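Local coordinates for YncI copper-binding domain-containing protein (Nocardia farcinica, PDB 3ESM) that is of unknown function but may bind copper; this part is the immunoglobulin-like beta domain of a longer membrane protein, at residues A[22-27]-A[105-110]; A[33-38]-A[70-75]; A[39-44]-A[90-95]; A[49-54]-A[84-89]. The protein carries 2 engineered substitutions. One frame throughout, in Å; residues are numbered along the deposited sequence.

Overall arrangement
The chain folds as an all-beta, immunoglobulin-like domain with two antiparallel sheets. From the N terminus, strand 18-25 comes first; contact 1 joins its end to strand 100-109 of the other sheet and closes the longest loop. The other three contacts all nest within that loop. Contact 2 pairs strand 33-43 with strand 66-73 inside one sheet. Contact 3 ties the far end of strand 33-43 to strand 85-93 across the sandwich. Contact 4 fixes the loop 49-54 against strand 85-93 and nests within contact 3. Contact 2 crosses both contact 3 and contact 4. Trp71 of contact 2 packs on Phe88 of contact 4.

Contact 1. Residues A[22-27]-A[105-110]; sequences FRVPTE and AEQTYS
This contact bridges the two sheets of the immunoglobulin-like sandwich, where Gln107 and Tyr109 of strand 100-109 reach across to the end of strand 18-25 and the loop after it. The short strand axes are 9.8 Å apart and cross at -41°, so side chains make the link. Gln107 has CG anti to its backbone N (chi1 -179°) and stays extended beyond it, which carries the amide across the gap. Its NE2 donates to Pro25 O at 2.9 Å. The donor lies above the plane of the Pro25 carbonyl. The same NE2 bonds to Thr33 OG1, and Gln107 OE1 accepts from Trp117 NE1, so both ends of this buried amide are held. Val24 meets it from the opposite direction, with CG1 3.4 Å from Gln107 NE2. Tyr109 makes the second link. Glu27 N donates to Tyr109 OH at 2.7 Å, with an N-H...O angle of 154°, and lies at the edge of the ring in its plane. Thr26 slides past the ring in the opposite sense; its CG2 is 3.8 Å from Tyr109 CE1. The hydroxyl of Thr26 is engaged with Thr33 OG1 and Val80 O. Two polar side chains thus hold a strand end and the loop that follows it by their backbone atoms. It is a polar tie between the facing sheets of a beta sandwich, at one end of its core.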
loop_
_atom_site.group_PDB
_atom_site.type_symbol
_atom_site.label_atom_id
_atom_site.label_comp_id
_atom_site.label_asym_id
_atom_site.label_seq_id
_atom_site.Cartn_x
_atom_site.Cartn_y
_atom_site.Cartn_z
ATOM N N PHE A 22 11.991 11.476 2.938
ATOM C CA PHE A 22 10.891 11.132 3.859
ATOM C C PHE A 22 11.429 10.145 4.869
ATOM O O PHE A 22 11.894 9.074 4.488
ATOM C CB PHE A 22 9.704 10.524 3.101
ATOM C CG PHE A 22 9.075 11.485 2.153
ATOM C CD1 PHE A 22 8.176 12.437 2.617
ATOM C CD2 PHE A 22 9.402 11.464 0.811
ATOM C CE1 PHE A 22 7.612 13.355 1.741
ATOM C CE2 PHE A 22 8.842 12.390 -0.087
ATOM C CZ PHE A 22 7.964 13.341 0.384
ATOM N N ARG A 23 11.414 10.519 6.150
ATOM C CA ARG A 23 11.919 9.621 7.180
ATOM C C ARG A 23 10.710 9.053 7.881
ATOM O O ARG A 23 9.905 9.795 8.449
ATOM C CB ARG A 23 12.813 10.367 8.166
ATOM C CG ARG A 23 13.505 9.446 9.152
ATOM C CD ARG A 23 14.532 10.210 9.991
ATOM N NE ARG A 23 15.371 9.280 10.727
ATOM C CZ ARG A 23 15.326 9.125 12.040
ATOM N NH1 ARG A 23 14.493 9.865 12.756
ATOM N NH2 ARG A 23 16.127 8.241 12.635
ATOM N N VAL A 24 10.591 7.729 7.829
ATOM C CA VAL A 24 9.399 7.031 8.276
ATOM C C VAL A 24 9.656 6.120 9.471
ATOM O O VAL A 24 10.515 5.230 9.392
ATOM C CB VAL A 24 8.909 6.135 7.139
ATOM C CG1 VAL A 24 7.654 5.326 7.562
ATOM C CG2 VAL A 24 8.675 7.003 5.869
ATOM N N PRO A 25 8.900 6.314 10.564
ATOM C CA PRO A 25 9.097 5.472 11.749
ATOM C C PRO A 25 8.244 4.233 11.676
ATOM O O PRO A 25 7.113 4.316 11.253
ATOM C CB PRO A 25 8.522 6.327 12.869
ATOM C CG PRO A 25 7.354 7.059 12.189
ATOM C CD PRO A 25 7.893 7.372 10.802
ATOM N N THR A 26 8.765 3.096 12.143
ATOM C CA THR A 26 7.933 1.916 12.282
ATOM C C THR A 26 7.276 1.930 13.654
ATOM O O THR A 26 7.932 1.702 14.664
ATOM C CB THR A 26 8.771 0.632 12.029
ATOM O OG1 THR A 26 9.150 0.615 10.644
ATOM C CG2 THR A 26 7.953 -0.613 12.299
ATOM N N GLU A 27 5.982 2.241 13.677
ATOM C CA GLU A 27 5.244 2.435 14.934
ATOM C C GLU A 27 4.400 1.228 15.285
ATOM O O GLU A 27 3.181 1.308 15.439
ATOM C CB GLU A 27 4.438 3.737 14.864
ATOM C CG GLU A 27 5.417 4.904 14.885
ATOM C CD GLU A 27 4.796 6.296 14.858
ATOM O OE1 GLU A 27 5.578 7.248 15.096
ATOM O OE2 GLU A 27 3.569 6.458 14.621
ATOM N N ALA A 105 0.754 10.553 2.626
ATOM C CA ALA A 105 1.474 9.280 2.433
ATOM C C ALA A 105 0.673 8.120 3.002
ATOM O O ALA A 105 -0.208 8.315 3.857
ATOM C CB ALA A 105 2.816 9.341 3.064
ATOM N N GLU A 106 0.967 6.913 2.516
ATOM C CA GLU A 106 0.315 5.703 3.027
ATOM C C GLU A 106 1.384 4.664 3.305
ATOM O O GLU A 106 2.168 4.342 2.407
ATOM C CB GLU A 106 -0.669 5.173 2.024
ATOM C CG GLU A 106 -1.740 6.196 1.684
ATOM C CD GLU A 106 -2.805 6.275 2.771
ATOM O OE1 GLU A 106 -2.999 5.284 3.509
ATOM O OE2 GLU A 106 -3.462 7.340 2.850
ATOM N N GLN A 107 1.436 4.201 4.560
ATOM C CA GLN A 107 2.531 3.320 5.032
ATOM C C GLN A 107 1.987 1.923 5.267
ATOM O O GLN A 107 1.107 1.739 6.100
ATOM C CB GLN A 107 3.071 3.881 6.360
ATOM C CG GLN A 107 4.231 3.098 6.988
ATOM C CD GLN A 107 4.581 3.660 8.381
ATOM O OE1 GLN A 107 3.950 4.623 8.820
ATOM N NE2 GLN A 107 5.586 3.085 9.050
ATOM N N THR A 108 2.536 0.915 4.581
ATOM C CA THR A 108 2.047 -0.433 4.727
ATOM C C THR A 108 2.928 -1.208 5.686
ATOM O O THR A 108 4.174 -1.136 5.573
ATOM C CB THR A 108 2.078 -1.173 3.356
ATOM O OG1 THR A 108 1.181 -0.535 2.418
ATOM C CG2 THR A 108 1.686 -2.621 3.534
ATOM N N TYR A 109 2.281 -1.981 6.575
ATOM C CA TYR A 109 2.984 -2.857 7.521
ATOM C C TYR A 109 2.842 -4.308 7.149
ATOM O O TYR A 109 1.890 -4.686 6.463
ATOM C CB TYR A 109 2.409 -2.675 8.912
ATOM C CG TYR A 109 2.896 -1.418 9.592
ATOM C CD1 TYR A 109 3.921 -1.479 10.526
ATOM C CD2 TYR A 109 2.303 -0.185 9.337
ATOM C CE1 TYR A 109 4.344 -0.367 11.184
ATOM C CE2 TYR A 109 2.717 0.950 10.020
ATOM C CZ TYR A 109 3.745 0.845 10.941
ATOM O OH TYR A 109 4.210 1.948 11.640
ATOM N N SER A 110 3.806 -5.112 7.602
ATOM C CA SER A 110 3.828 -6.527 7.288
ATOM C C SER A 110 2.592 -7.299 7.722
ATOM O O SER A 110 2.324 -8.395 7.188
ATOM C CB SER A 110 5.045 -7.141 7.939
ATOM O OG SER A 110 5.047 -6.880 9.331
#

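Contact 2. Residues A[33-38]-A[70-75]; sequences TTAMTV and TWTADP. Engineered in segment 33-38: Met36 (natural residue Leu).
Two threonine hydroxyls meet across the strands here: Thr37 OG1 and Thr70 OG1 are 2.8 Å apart and hydrogen-bonded, and either may be the donor. Like first torsions (chi1 -76° for Thr37 and -61° for Thr70) bring the two hydroxyls together on one face of the sheet. The two side chains slant across each other, and Thr37 OG1 also lies 3.2 Å from Thr70 CG2. They form a non-hydrogen-bonded antiparallel pair, as do Ala35 and Thr72 on the same face. That face is turned to the second subunit, where Thr72 packs on Thr72 of the other chain and Thr37 on its Gly112. Between these pairs, Met36 and Trp71 form a hydrogen-bonded pair on the other face. Met36 N donates to Trp71 O, and Trp71 N to Met36 O, each at 2.9 Å. Further on, Ala73 N donates to Thr34 O at 2.8 Å. The Trp71 indole lies on the inner face. Val38 CG2 comes to its edge, near the ring plane, 4.0 Å from Trp71 CZ3. The side chain of Met36, an engineered residue, starts on this face, with CG 4.3 Å from Trp71 CE3, and its CE packs on Gln107. Thr34 and Ala35 both face Thr108, a classic beta bulge in the pairing of strand 33-43 with strand 100-109, its other neighbour in the sheet. The whole is a regular antiparallel strand pair, with one face in the sandwich core and the other at the subunit interface.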
loop_
_atom_site.group_PDB
_atom_site.type_symbol
_atom_site.label_atom_id
_atom_site.label_comp_id
_atom_site.label_asym_id
_atom_site.label_seq_id
_atom_site.Cartn_x
_atom_site.Cartn_y
_atom_site.Cartn_z
ATOM N N THR A 33 7.619 -2.013 8.448
ATOM C CA THR A 33 7.145 -1.254 7.295
ATOM C C THR A 33 7.654 -1.950 6.021
ATOM O O THR A 33 8.872 -2.110 5.846
ATOM C CB THR A 33 7.674 0.175 7.289
ATOM O OG1 THR A 33 7.165 0.851 8.448
ATOM C CG2 THR A 33 7.205 0.902 6.011
ATOM N N THR A 34 6.717 -2.272 5.133
ATOM C CA THR A 34 7.042 -2.985 3.869
ATOM C C THR A 34 6.759 -2.217 2.588
ATOM O O THR A 34 7.238 -2.599 1.506
ATOM C CB THR A 34 6.319 -4.330 3.779
ATOM O OG1 THR A 34 4.896 -4.111 3.823
ATOM C CG2 THR A 34 6.776 -5.227 4.946
ATOM N N ALA A 35 6.047 -1.102 2.696
ATOM C CA ALA A 35 5.889 -0.227 1.513
ATOM C C ALA A 35 5.529 1.173 1.978
ATOM O O ALA A 35 4.985 1.370 3.078
ATOM C CB ALA A 35 4.806 -0.744 0.615
ATOM N N MET A 36 5.828 2.127 1.126
ATOM C CA MET A 36 5.452 3.516 1.391
ATOM C C MET A 36 4.993 4.124 0.087
ATOM O O MET A 36 5.733 4.063 -0.898
ATOM C CB MET A 36 6.679 4.273 1.909
ATOM C CG MET A 36 6.479 5.763 2.121
ATOM S SD MET A 36 5.455 6.131 3.594
ATOM C CE MET A 36 5.861 4.769 4.577
ATOM N N THR A 37 3.818 4.760 0.090
ATOM C CA THR A 37 3.353 5.448 -1.101
ATOM C C THR A 37 3.226 6.922 -0.755
ATOM O O THR A 37 2.610 7.233 0.246
ATOM C CB THR A 37 1.988 4.876 -1.570
ATOM O OG1 THR A 37 2.239 3.592 -2.213
ATOM C CG2 THR A 37 1.355 5.789 -2.595
ATOM N N VAL A 38 3.789 7.815 -1.554
ATOM C CA VAL A 38 3.675 9.245 -1.249
ATOM C C VAL A 38 3.037 9.952 -2.407
ATOM O O VAL A 38 3.409 9.733 -3.556
ATOM C CB VAL A 38 5.051 9.874 -0.990
ATOM C CG1 VAL A 38 4.910 11.390 -0.778
ATOM C CG2 VAL A 38 5.689 9.238 0.212
ATOM N N THR A 70 5.985 5.080 -5.144
ATOM C CA THR A 70 5.796 3.996 -4.174
ATOM C C THR A 70 7.076 3.204 -4.062
ATOM O O THR A 70 7.684 2.855 -5.098
ATOM C CB THR A 70 4.688 3.018 -4.594
ATOM O OG1 THR A 70 3.432 3.684 -4.693
ATOM C CG2 THR A 70 4.590 1.847 -3.584
ATOM N N TRP A 71 7.536 2.965 -2.838
ATOM C CA TRP A 71 8.686 2.059 -2.606
ATOM C C TRP A 71 8.149 0.800 -1.959
ATOM O O TRP A 71 7.301 0.878 -1.059
ATOM C CB TRP A 71 9.674 2.695 -1.632
ATOM C CG TRP A 71 10.388 3.881 -2.130
ATOM C CD1 TRP A 71 11.615 3.890 -2.743
ATOM C CD2 TRP A 71 9.981 5.253 -2.006
ATOM N NE1 TRP A 71 11.984 5.189 -3.025
ATOM C CE2 TRP A 71 11.003 6.045 -2.590
ATOM C CE3 TRP A 71 8.843 5.882 -1.476
ATOM C CZ2 TRP A 71 10.955 7.447 -2.609
ATOM C CZ3 TRP A 71 8.777 7.274 -1.505
ATOM C CH2 TRP A 71 9.818 8.043 -2.086
ATOM N N THR A 72 8.643 -0.361 -2.379
ATOM C CA THR A 72 8.110 -1.634 -1.894
ATOM C C THR A 72 9.278 -2.522 -1.583
ATOM O O THR A 72 10.188 -2.647 -2.409
ATOM C CB THR A 72 7.276 -2.342 -2.968
ATOM O OG1 THR A 72 6.218 -1.469 -3.400
ATOM C CG2 THR A 72 6.666 -3.636 -2.372
ATOM N N ALA A 73 9.251 -3.143 -0.402
ATOM C CA ALA A 73 10.346 -4.039 0.001
ATOM C C ALA A 73 10.308 -5.312 -0.846
ATOM O O ALA A 73 9.244 -5.920 -1.015
ATOM C CB ALA A 73 10.169 -4.365 1.492
ATOM N N ASP A 74 11.438 -5.627 -1.505
ATOM C CA ASP A 74 11.557 -6.886 -2.237
ATOM C C ASP A 74 11.299 -8.110 -1.366
ATOM O O ASP A 74 11.570 -8.117 -0.190
ATOM C CB ASP A 74 12.960 -7.035 -2.825
ATOM C CG ASP A 74 13.305 -5.923 -3.778
ATOM O OD1 ASP A 74 12.381 -5.266 -4.275
ATOM O OD2 ASP A 74 14.520 -5.701 -3.992
ATOM N N PRO A 75 10.851 -9.196 -1.998
ATOM C CA PRO A 75 10.658 -10.481 -1.294
ATOM C C PRO A 75 11.956 -10.891 -0.581
ATOM O O PRO A 75 13.052 -10.804 -1.169
ATOM C CB PRO A 75 10.319 -11.434 -2.448
ATOM C CG PRO A 75 9.622 -10.563 -3.421
ATOM C CD PRO A 75 10.421 -9.255 -3.388
#

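Contact 3. Residues A[39-44]-A[90-95]; sequences TLPNVR and VSIGPL
Leu40 begins the contact on strand 33-43, reaching over to Ile92 on strand 85-93 in the facing sheet of the beta sandwich. Its CD2 is 4.4 Å from Ile92 CG2, a loose apolar touch. Pro41 comes next, at the centre of an inverse gamma turn. Its CD lies 4.5 Å from Ile92 CD1, and Phe103 of strand 100-109 packs beside both residues. The chain then swings through a G1 beta bulge, in which Asn42 and Val43 both face Ala66. Val43 has the largest surface buried here. It crosses Ile92 at about a right angle, and its CG2 sits 4.0 Å from Ile92 CB. Its CG2 lies between the backbone N and the carbonyl carbon, while CG1 is anti to the carbonyl carbon (chi1 -66°) and reaches Pro94 O at 3.7 Å. Arg44 ends the walk. Its aliphatic part runs alongside the Pro94 ring, with CG 3.8 Å from Pro94 CD. The chain bends at chi2 and chi3, and NH2 bonds to Lys63 O. The peptide bond before Pro94 is cis. One water joins the end of strand 33-43 to the loop after strand 85-93: it donates to Pro41 O at 2.8 Å and to Pro94 O at 3.0 Å.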
loop_
_atom_site.group_PDB
_atom_site.type_symbol
_atom_site.label_atom_id
_atom_site.label_comp_id
_atom_site.label_asym_id
_atom_site.label_seq_id
_atom_site.Cartn_x
_atom_site.Cartn_y
_atom_site.Cartn_z
ATOM N N THR A 39 2.088 10.843 -2.098
ATOM C CA THR A 39 1.379 11.591 -3.132
ATOM C C THR A 39 2.202 12.825 -3.465
ATOM O O THR A 39 2.589 13.571 -2.556
ATOM C CB THR A 39 0.020 12.042 -2.587
ATOM O OG1 THR A 39 -0.820 10.899 -2.377
ATOM C CG2 THR A 39 -0.643 12.997 -3.547
ATOM N N LEU A 40 2.505 13.032 -4.761
ATOM C CA LEU A 40 3.383 14.119 -5.193
ATOM C C LEU A 40 2.573 15.216 -5.840
ATOM O O LEU A 40 1.502 14.978 -6.364
ATOM C CB LEU A 40 4.438 13.658 -6.214
ATOM C CG LEU A 40 5.360 12.544 -5.696
ATOM C CD1 LEU A 40 6.188 11.989 -6.859
ATOM C CD2 LEU A 40 6.275 13.103 -4.613
ATOM N N PRO A 41 3.116 16.428 -5.813
ATOM C CA PRO A 41 2.298 17.540 -6.249
ATOM C C PRO A 41 2.388 17.708 -7.792
ATOM O O PRO A 41 2.743 18.785 -8.327
ATOM C CB PRO A 41 2.895 18.729 -5.482
ATOM C CG PRO A 41 4.323 18.353 -5.218
ATOM C CD PRO A 41 4.297 16.831 -5.049
ATOM N N ASN A 42 2.083 16.622 -8.499
ATOM C CA ASN A 42 1.967 16.681 -9.945
ATOM C C ASN A 42 3.150 17.388 -10.579
ATOM O O ASN A 42 2.958 18.334 -11.355
ATOM C CB ASN A 42 0.678 17.380 -10.335
ATOM C CG ASN A 42 -0.575 16.557 -10.027
ATOM O OD1 ASN A 42 -1.677 16.875 -10.509
ATOM N ND2 ASN A 42 -0.425 15.521 -9.223
ATOM N N VAL A 43 4.351 16.905 -10.288
ATOM C CA VAL A 43 5.609 17.518 -10.739
ATOM C C VAL A 43 6.045 16.998 -12.095
ATOM O O VAL A 43 5.719 15.875 -12.469
ATOM C CB VAL A 43 6.756 17.281 -9.715
ATOM C CG1 VAL A 43 6.449 18.010 -8.403
ATOM C CG2 VAL A 43 6.935 15.785 -9.447
ATOM N N ARG A 44 6.793 17.798 -12.848
ATOM C CA ARG A 44 7.273 17.327 -14.150
ATOM C C ARG A 44 8.324 16.232 -13.980
ATOM O O ARG A 44 8.383 15.264 -14.764
ATOM C CB ARG A 44 7.902 18.476 -14.950
ATOM C CG ARG A 44 7.031 19.651 -15.183
ATOM C CD ARG A 44 6.337 19.537 -16.534
ATOM N NE ARG A 44 5.974 18.146 -16.775
ATOM C CZ ARG A 44 4.931 17.749 -17.495
ATOM N NH1 ARG A 44 4.127 18.642 -18.063
ATOM N NH2 ARG A 44 4.695 16.455 -17.633
ATOM N N VAL A 90 13.340 11.075 -2.883
ATOM C CA VAL A 90 12.904 11.318 -4.246
ATOM C C VAL A 90 13.293 12.747 -4.645
ATOM O O VAL A 90 13.113 13.674 -3.869
ATOM C CB VAL A 90 11.385 11.071 -4.407
ATOM C CG1 VAL A 90 10.547 12.036 -3.527
ATOM C CG2 VAL A 90 10.934 11.081 -5.893
ATOM N N SER A 91 13.824 12.899 -5.848
ATOM C CA SER A 91 14.205 14.212 -6.349
ATOM C C SER A 91 13.110 14.708 -7.269
ATOM O O SER A 91 12.804 14.061 -8.265
ATOM C CB SER A 91 15.505 14.103 -7.132
ATOM O OG SER A 91 15.782 15.320 -7.798
ATOM N N ILE A 92 12.520 15.856 -6.939
ATOM C CA ILE A 92 11.363 16.309 -7.700
ATOM C C ILE A 92 11.442 17.791 -8.015
ATOM O O ILE A 92 12.108 18.574 -7.303
ATOM C CB ILE A 92 10.057 16.070 -6.906
ATOM C CG1 ILE A 92 10.063 16.856 -5.585
ATOM C CG2 ILE A 92 9.879 14.582 -6.662
ATOM C CD1 ILE A 92 8.772 16.739 -4.718
ATOM N N GLY A 93 10.719 18.161 -9.063
ATOM C CA GLY A 93 10.533 19.572 -9.372
ATOM C C GLY A 93 9.781 19.722 -10.667
ATOM O O GLY A 93 9.618 18.761 -11.434
ATOM N N PRO A 94 9.320 20.939 -10.930
ATOM C CA PRO A 94 9.423 22.073 -10.010
ATOM C C PRO A 94 8.371 22.000 -8.930
ATOM O O PRO A 94 7.258 21.566 -9.204
ATOM C CB PRO A 94 9.113 23.275 -10.912
ATOM C CG PRO A 94 8.214 22.729 -11.965
ATOM C CD PRO A 94 8.666 21.290 -12.197
ATOM N N LEU A 95 8.738 22.423 -7.720
ATOM C CA LEU A 95 7.805 22.555 -6.611
ATOM C C LEU A 95 6.863 23.710 -6.866
ATOM O O LEU A 95 7.223 24.654 -7.567
ATOM C CB LEU A 95 8.571 22.769 -5.318
ATOM C CG LEU A 95 9.440 21.579 -4.905
ATOM C CD1 LEU A 95 10.336 21.941 -3.743
ATOM C CD2 LEU A 95 8.560 20.361 -4.542
HETATM O O HOH W 1 4.445 21.020 -8.261
#

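Contact 4. Residues A[49-54]-A[84-89]; sequences EPMPGW and QFQRFV. Engineered in segment 49-54: Met51 (natural residue Leu).
Glu49 and Met51 bury the most surface where loop 49-54 rests on strand 85-93; their main partners are Val89 and Phe88. Glu49 lies slantwise over Val89. Its CG sits between the backbone N and the carbonyl carbon (chi1 57°), which folds the chain over the valine, so that OE2 is 3.6 Å from Val89 CG1. A water donates to Glu49 O and to Val89 O, bridging the backbones. The Arg87 guanidinium is near the carboxylate but not in contact, and the opposite charges would probably attract weakly. Met51, an engineered residue deposited in two conformers, is fully extended in the one described. In this conformer its CE enters between Gln86, Phe88 and one face of Trp54, and its SD makes an oblique Met-aromatic contact with Phe88; these approaches are less certain than the rest. Phe88 also turns an edge to the face of Trp54 in a T-shaped pair, with planes at 86° and CE1 3.7 Å from Trp54 CZ3. Gln86 bends back, and its NE2 donates to Arg87 O at 2.9 Å in a nearly straight bond. A type II turn from Met51 to Trp54 brings the loop round into strand 54-60. Phe88 reaches inward to Val24 of strand 18-25, and Trp71 of strand 66-73 packs against Met51, Trp54 and Phe88, so the loop closes one edge between the two sheets.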
loop_
_atom_site.group_PDB
_atom_site.type_symbol
_atom_site.label_atom_id
_atom_site.label_comp_id
_atom_site.label_asym_id
_atom_site.label_seq_id
_atom_site.Cartn_x
_atom_site.Cartn_y
_atom_site.Cartn_z
ATOM N N GLU A 49 16.224 7.382 -5.806
ATOM C CA GLU A 49 17.569 6.865 -5.862
ATOM C C GLU A 49 17.583 5.420 -5.449
ATOM O O GLU A 49 16.722 4.971 -4.690
ATOM C CB GLU A 49 18.529 7.696 -5.052
ATOM C CG GLU A 49 18.175 7.841 -3.627
ATOM C CD GLU A 49 19.087 8.825 -2.942
ATOM O OE1 GLU A 49 19.580 8.507 -1.831
ATOM O OE2 GLU A 49 19.312 9.918 -3.526
ATOM N N PRO A 50 18.563 4.683 -5.965
ATOM C CA PRO A 50 18.642 3.243 -5.801
ATOM C C PRO A 50 18.653 2.939 -4.320
ATOM O O PRO A 50 19.335 3.612 -3.549
ATOM C CB PRO A 50 19.984 2.896 -6.452
ATOM C CG PRO A 50 20.227 4.035 -7.410
ATOM C CD PRO A 50 19.732 5.228 -6.674
ATOM N N MET A 51 17.843 1.967 -3.931
ATOM C CA MET A 51 17.660 1.588 -2.541
ATOM C C MET A 51 17.738 0.056 -2.526
ATOM O O MET A 51 16.731 -0.589 -2.839
ATOM C CB MET A 51 16.244 2.070 -2.144
ATOM C CG MET A 51 15.846 1.993 -0.690
ATOM S SD MET A 51 14.271 2.891 -0.354
ATOM C CE MET A 51 14.066 2.458 1.353
ATOM N N PRO A 52 18.905 -0.534 -2.192
ATOM C CA PRO A 52 18.990 -1.985 -2.237
ATOM C C PRO A 52 17.871 -2.635 -1.433
ATOM O O PRO A 52 17.581 -2.207 -0.289
ATOM C CB PRO A 52 20.376 -2.281 -1.623
ATOM C CG PRO A 52 21.157 -1.051 -1.987
ATOM C CD PRO A 52 20.170 0.075 -1.729
ATOM N N GLY A 53 17.257 -3.641 -2.033
ATOM C CA GLY A 53 16.194 -4.377 -1.364
ATOM C C GLY A 53 14.820 -3.770 -1.525
ATOM O O GLY A 53 13.855 -4.324 -1.008
ATOM N N TRP A 54 14.719 -2.639 -2.222
ATOM C CA TRP A 54 13.395 -1.995 -2.450
ATOM C C TRP A 54 13.225 -1.694 -3.928
ATOM O O TRP A 54 14.227 -1.423 -4.639
ATOM C CB TRP A 54 13.319 -0.658 -1.702
ATOM C CG TRP A 54 13.413 -0.810 -0.216
ATOM C CD1 TRP A 54 14.551 -1.075 0.532
ATOM C CD2 TRP A 54 12.333 -0.738 0.713
ATOM N NE1 TRP A 54 14.220 -1.145 1.883
ATOM C CE2 TRP A 54 12.878 -0.923 2.022
ATOM C CE3 TRP A 54 10.980 -0.469 0.581
ATOM C CZ2 TRP A 54 12.075 -0.944 3.181
ATOM C CZ3 TRP A 54 10.171 -0.455 1.771
ATOM C CH2 TRP A 54 10.737 -0.684 3.039
ATOM N N GLN A 84 12.571 1.203 14.346
ATOM C CA GLN A 84 13.582 1.754 13.439
ATOM C C GLN A 84 12.927 2.766 12.516
ATOM O O GLN A 84 11.694 2.795 12.398
ATOM C CB GLN A 84 14.233 0.655 12.597
ATOM C CG GLN A 84 14.938 -0.431 13.406
ATOM C CD GLN A 84 16.242 0.050 13.970
ATOM O OE1 GLN A 84 16.995 0.772 13.306
ATOM N NE2 GLN A 84 16.530 -0.343 15.211
ATOM N N PHE A 85 13.762 3.554 11.846
ATOM C CA PHE A 85 13.310 4.547 10.882
ATOM C C PHE A 85 13.927 4.184 9.548
ATOM O O PHE A 85 14.967 3.529 9.491
ATOM C CB PHE A 85 13.817 5.938 11.301
ATOM C CG PHE A 85 13.194 6.455 12.577
ATOM C CD1 PHE A 85 12.238 7.452 12.536
ATOM C CD2 PHE A 85 13.565 5.938 13.809
ATOM C CE1 PHE A 85 11.658 7.921 13.703
ATOM C CE2 PHE A 85 12.995 6.400 14.974
ATOM C CZ PHE A 85 12.041 7.396 14.924
ATOM N N GLN A 86 13.317 4.615 8.456
ATOM C CA GLN A 86 13.943 4.434 7.150
ATOM C C GLN A 86 13.743 5.701 6.343
ATOM O O GLN A 86 12.660 6.287 6.408
ATOM C CB GLN A 86 13.276 3.269 6.408
ATOM C CG GLN A 86 13.666 3.185 4.944
ATOM C CD GLN A 86 15.065 2.688 4.784
ATOM O OE1 GLN A 86 15.438 1.665 5.384
ATOM N NE2 GLN A 86 15.867 3.393 3.991
ATOM N N ARG A 87 14.763 6.104 5.580
ATOM C CA ARG A 87 14.639 7.227 4.654
ATOM C C ARG A 87 14.261 6.767 3.244
ATOM O O ARG A 87 14.767 5.755 2.741
ATOM C CB ARG A 87 15.939 8.035 4.590
ATOM C CG ARG A 87 16.337 8.740 5.869
ATOM C CD ARG A 87 17.726 9.377 5.665
ATOM N NE ARG A 87 18.627 8.417 5.017
ATOM C CZ ARG A 87 19.067 8.511 3.758
ATOM N NH1 ARG A 87 18.717 9.543 2.991
ATOM N NH2 ARG A 87 19.877 7.574 3.260
ATOM N N PHE A 88 13.346 7.496 2.628
ATOM C CA PHE A 88 12.914 7.219 1.267
ATOM C C PHE A 88 13.143 8.544 0.553
ATOM O O PHE A 88 12.592 9.582 0.969
ATOM C CB PHE A 88 11.427 6.875 1.267
ATOM C CG PHE A 88 11.106 5.589 1.962
ATOM C CD1 PHE A 88 11.117 4.390 1.263
ATOM C CD2 PHE A 88 10.782 5.583 3.317
ATOM C CE1 PHE A 88 10.817 3.195 1.905
ATOM C CE2 PHE A 88 10.484 4.386 3.958
ATOM C CZ PHE A 88 10.507 3.207 3.248
ATOM N N VAL A 89 13.887 8.509 -0.545
ATOM C CA VAL A 89 14.377 9.759 -1.137
ATOM C C VAL A 89 13.921 9.916 -2.584
ATOM O O VAL A 89 14.021 8.990 -3.416
ATOM C CB VAL A 89 15.918 9.818 -1.120
ATOM C CG1 VAL A 89 16.384 11.074 -1.825
ATOM C CG2 VAL A 89 16.441 9.725 0.305
HETATM O O HOH W 2 14.613 6.488 -3.695
#